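Local coordinates for protein soluble inorganic pyrophosphatase (Toxoplasma gondii, PDB 5WRT) that probably hydrolyses inorganic pyrophosphate to phosphate with the help of magnesium ions, as a type I soluble pyrophosphatase, at residues G186-F191 / N203-D208. Sequence-based numbering, arbitrary orientation.
Sequences GIREWF and NQFGHD
Arg188 lays the start of its side chain over one face of the Phe205 ring. Its CG stands 3.8 Å from the ring centroid, 23° off the normal, a CH-pi contact shifted toward the rim. CG is anti to the backbone N (chi1 178°), which sets this one methylene over the ring; the chain then leads off it. The guanidinium lies further out, its plane nearly perpendicular to the ring. The rim carbon Phe205 CZ comes 3.2 Å from Arg188 O. Phe191 CB approaches Phe205 CZ more loosely, at 4.5 Å.

Asn203 makes the polar link. Its ND2 donates to Phe191 O over 2.8 Å, with an N-H...O angle of 153°. The carbonyl points almost straight at the nitrogen, which gives this oxygen near the C-terminal end of helix 183-193 a side-chain donor. A backbone bond between Asn203 and Arg192 adds to this join.

Phe191 and Phe205 both rest on Met147 of strand 136-149, which pairs with strand 204-212. The Phe191 side chain lies about 6 Å from that of Asp154, a magnesium ligand. The contact joins helix 183-193 to strand 204-212 by one buried amide-to-carbonyl hydrogen bond, a CH-pi contact and loose apolar packing.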
ATOM      1  N   GLY A 186      -3.428   2.469  -7.280  1.00 25.34           N
ATOM      2  CA  GLY A 186      -2.420   1.852  -6.434  1.00 24.34           C
ATOM      3  C   GLY A 186      -1.402   2.854  -5.920  1.00 23.09           C
ATOM      4  O   GLY A 186      -0.998   2.800  -4.756  1.00 23.37           O
ATOM      5  N   ILE A 187      -0.987   3.790  -6.777  1.00 23.26           N
ATOM      6  CA  ILE A 187      -0.042   4.818  -6.351  1.00 22.87           C
ATOM      7  C   ILE A 187      -0.705   5.795  -5.386  1.00 23.47           C
ATOM      8  O   ILE A 187      -0.114   6.180  -4.371  1.00 23.04           O
ATOM      9  CB  ILE A 187       0.547   5.541  -7.577  1.00 24.12           C
ATOM     10  CG1 ILE A 187       1.485   4.609  -8.346  1.00 24.40           C
ATOM     11  CG2 ILE A 187       1.276   6.811  -7.156  1.00 23.16           C
ATOM     12  CD1 ILE A 187       1.791   5.080  -9.750  1.00 22.33           C
ATOM     13  N   ARG A 188      -1.943   6.204  -5.680  1.00 23.73           N
ATOM     14  CA  ARG A 188      -2.648   7.124  -4.791  1.00 23.69           C
ATOM     15  C   ARG A 188      -2.852   6.510  -3.412  1.00 23.14           C
ATOM     16  O   ARG A 188      -2.604   7.156  -2.388  1.00 22.84           O
ATOM     17  CB  ARG A 188      -3.994   7.528  -5.394  1.00 23.71           C
ATOM     18  CG  ARG A 188      -4.800   8.457  -4.484  1.00 24.13           C
ATOM     19  CD  ARG A 188      -6.064   8.976  -5.156  1.00 26.46           C
ATOM     20  NE  ARG A 188      -6.608   8.004  -6.095  1.00 28.14           N
ATOM     21  CZ  ARG A 188      -6.922   8.274  -7.358  1.00 28.98           C
ATOM     22  NH1 ARG A 188      -6.762   9.498  -7.840  1.00 26.04           N
ATOM     23  NH2 ARG A 188      -7.405   7.314  -8.135  1.00 28.80           N
ATOM     24  N   GLU A 189      -3.309   5.257  -3.365  1.00 23.57           N
ATOM     25  CA  GLU A 189      -3.570   4.626  -2.077  1.00 24.35           C
ATOM     26  C   GLU A 189      -2.278   4.325  -1.330  1.00 23.92           C
ATOM     27  O   GLU A 189      -2.263   4.339  -0.094  1.00 24.16           O
ATOM     28  CB  GLU A 189      -4.385   3.347  -2.271  1.00 23.50           C
ATOM     29  CG  GLU A 189      -5.786   3.580  -2.827  1.00 25.08           C
ATOM     30  CD  GLU A 189      -6.540   4.691  -2.115  1.00 25.95           C
ATOM     31  OE1 GLU A 189      -6.445   4.789  -0.872  1.00 25.01           O
ATOM     32  OE2 GLU A 189      -7.226   5.475  -2.805  1.00 28.00           O
ATOM     33  N   TRP A 190      -1.190   4.057  -2.055  1.00 24.16           N
ATOM     34  CA  TRP A 190       0.091   3.821  -1.400  1.00 23.11           C
ATOM     35  C   TRP A 190       0.539   5.052  -0.624  1.00 23.84           C
ATOM     36  O   TRP A 190       0.867   4.967   0.565  1.00 23.89           O
ATOM     37  CB  TRP A 190       1.149   3.424  -2.432  1.00 23.27           C
ATOM     38  CG  TRP A 190       2.337   2.738  -1.826  1.00 23.92           C
ATOM     39  CD1 TRP A 190       2.564   1.393  -1.770  1.00 22.73           C
ATOM     40  CD2 TRP A 190       3.454   3.360  -1.178  1.00 22.66           C
ATOM     41  NE1 TRP A 190       3.753   1.139  -1.133  1.00 24.60           N
ATOM     42  CE2 TRP A 190       4.319   2.330  -0.758  1.00 24.39           C
ATOM     43  CE3 TRP A 190       3.808   4.687  -0.914  1.00 22.95           C
ATOM     44  CZ2 TRP A 190       5.516   2.585  -0.089  1.00 23.00           C
ATOM     45  CZ3 TRP A 190       4.997   4.938  -0.250  1.00 24.04           C
ATOM     46  CH2 TRP A 190       5.835   3.893   0.155  1.00 23.54           C
ATOM     47  N   PHE A 191       0.549   6.211  -1.280  1.00 23.11           N
ATOM     48  CA  PHE A 191       1.002   7.430  -0.626  1.00 24.00           C
ATOM     49  C   PHE A 191      -0.033   8.014   0.327  1.00 26.29           C
ATOM     50  O   PHE A 191       0.325   8.840   1.173  1.00 26.78           O
ATOM     51  CB  PHE A 191       1.412   8.462  -1.677  1.00 24.18           C
ATOM     52  CG  PHE A 191       2.743   8.170  -2.307  1.00 24.47           C
ATOM     53  CD1 PHE A 191       3.919   8.442  -1.624  1.00 24.67           C
ATOM     54  CD2 PHE A 191       2.823   7.595  -3.564  1.00 22.72           C
ATOM     55  CE1 PHE A 191       5.148   8.164  -2.192  1.00 24.96           C
ATOM     56  CE2 PHE A 191       4.051   7.313  -4.137  1.00 24.31           C
ATOM     57  CZ  PHE A 191       5.215   7.598  -3.449  1.00 22.67           C
ATOM     58  N   ASN A 203      -2.864  10.716   4.707  1.00 31.64           N
ATOM     59  CA  ASN A 203      -2.637  11.894   3.885  1.00 32.37           C
ATOM     60  C   ASN A 203      -3.883  12.227   3.069  1.00 31.31           C
ATOM     61  O   ASN A 203      -4.769  11.394   2.860  1.00 30.13           O
ATOM     62  CB  ASN A 203      -1.444  11.680   2.953  1.00 31.02           C
ATOM     63  CG  ASN A 203      -0.138  11.501   3.706  1.00 33.60           C
ATOM     64  OD1 ASN A 203       0.236  12.336   4.531  1.00 35.48           O
ATOM     65  ND2 ASN A 203       0.566  10.412   3.417  1.00 31.74           N
ATOM     66  N   GLN A 204      -3.940  13.470   2.607  1.00 31.45           N
ATOM     67  CA  GLN A 204      -5.004  13.940   1.736  1.00 33.14           C
ATOM     68  C   GLN A 204      -4.442  14.225   0.350  1.00 30.17           C
ATOM     69  O   GLN A 204      -3.229  14.222   0.129  1.00 29.65           O
ATOM     70  CB  GLN A 204      -5.673  15.195   2.308  1.00 32.88           C
ATOM     71  CG  GLN A 204      -6.096  15.078   3.761  1.00 36.55           C
ATOM     72  CD  GLN A 204      -6.573  16.400   4.326  1.00 40.24           C
ATOM     73  OE1 GLN A 204      -7.762  16.583   4.591  1.00 43.13           O
ATOM     74  NE2 GLN A 204      -5.647  17.336   4.505  1.00 39.90           N
ATOM     75  N   PHE A 205      -5.348  14.472  -0.590  1.00 29.14           N
ATOM     76  CA  PHE A 205      -4.978  14.823  -1.953  1.00 28.84           C
ATOM     77  C   PHE A 205      -5.765  16.045  -2.392  1.00 30.74           C
ATOM     78  O   PHE A 205      -6.980  16.113  -2.189  1.00 33.01           O
ATOM     79  CB  PHE A 205      -5.228  13.658  -2.917  1.00 27.61           C
ATOM     80  CG  PHE A 205      -4.303  12.496  -2.711  1.00 28.48           C
ATOM     81  CD1 PHE A 205      -4.651  11.459  -1.861  1.00 28.53           C
ATOM     82  CD2 PHE A 205      -3.081  12.441  -3.364  1.00 27.46           C
ATOM     83  CE1 PHE A 205      -3.797  10.388  -1.666  1.00 26.69           C
ATOM     84  CE2 PHE A 205      -2.222  11.374  -3.171  1.00 26.94           C
ATOM     85  CZ  PHE A 205      -2.581  10.345  -2.320  1.00 25.45           C
ATOM     86  N   GLY A 206      -5.068  17.009  -2.984  1.00 30.92           N
ATOM     87  CA  GLY A 206      -5.723  18.155  -3.569  1.00 30.06           C
ATOM     88  C   GLY A 206      -6.420  17.780  -4.865  1.00 30.71           C
ATOM     89  O   GLY A 206      -6.357  16.647  -5.345  1.00 28.97           O
ATOM     90  N   HIS A 207      -7.109  18.769  -5.436  1.00 30.85           N
ATOM     91  CA  HIS A 207      -7.825  18.605  -6.703  1.00 30.52           C
ATOM     92  C   HIS A 207      -8.805  17.436  -6.645  1.00 29.63           C
ATOM     93  O   HIS A 207      -8.975  16.692  -7.614  1.00 29.69           O
ATOM     94  CB  HIS A 207      -6.850  18.435  -7.872  1.00 29.69           C
ATOM     95  CG  HIS A 207      -5.985  19.633  -8.118  1.00 32.02           C
ATOM     96  ND1 HIS A 207      -6.376  20.682  -8.921  1.00 32.02           N
ATOM     97  CD2 HIS A 207      -4.744  19.944  -7.673  1.00 30.90           C
ATOM     98  CE1 HIS A 207      -5.419  21.591  -8.956  1.00 34.59           C
ATOM     99  NE2 HIS A 207      -4.417  21.167  -8.206  1.00 32.50           N
ATOM    100  N   ASP A 208      -9.452  17.268  -5.488  1.00 31.24           N
ATOM    101  CA  ASP A 208     -10.445  16.212  -5.279  1.00 32.24           C
ATOM    102  C   ASP A 208      -9.864  14.827  -5.562  1.00 29.60           C
ATOM    103  O   ASP A 208     -10.546  13.946  -6.090  1.00 29.06           O
ATOM    104  CB  ASP A 208     -11.702  16.458  -6.118  1.00 33.66           C
ATOM    105  CG  ASP A 208     -12.413  17.745  -5.738  1.00 39.94           C
ATOM    106  OD1 ASP A 208     -12.463  18.069  -4.530  1.00 39.41           O
ATOM    107  OD2 ASP A 208     -12.925  18.435  -6.647  1.00 40.31           O
TER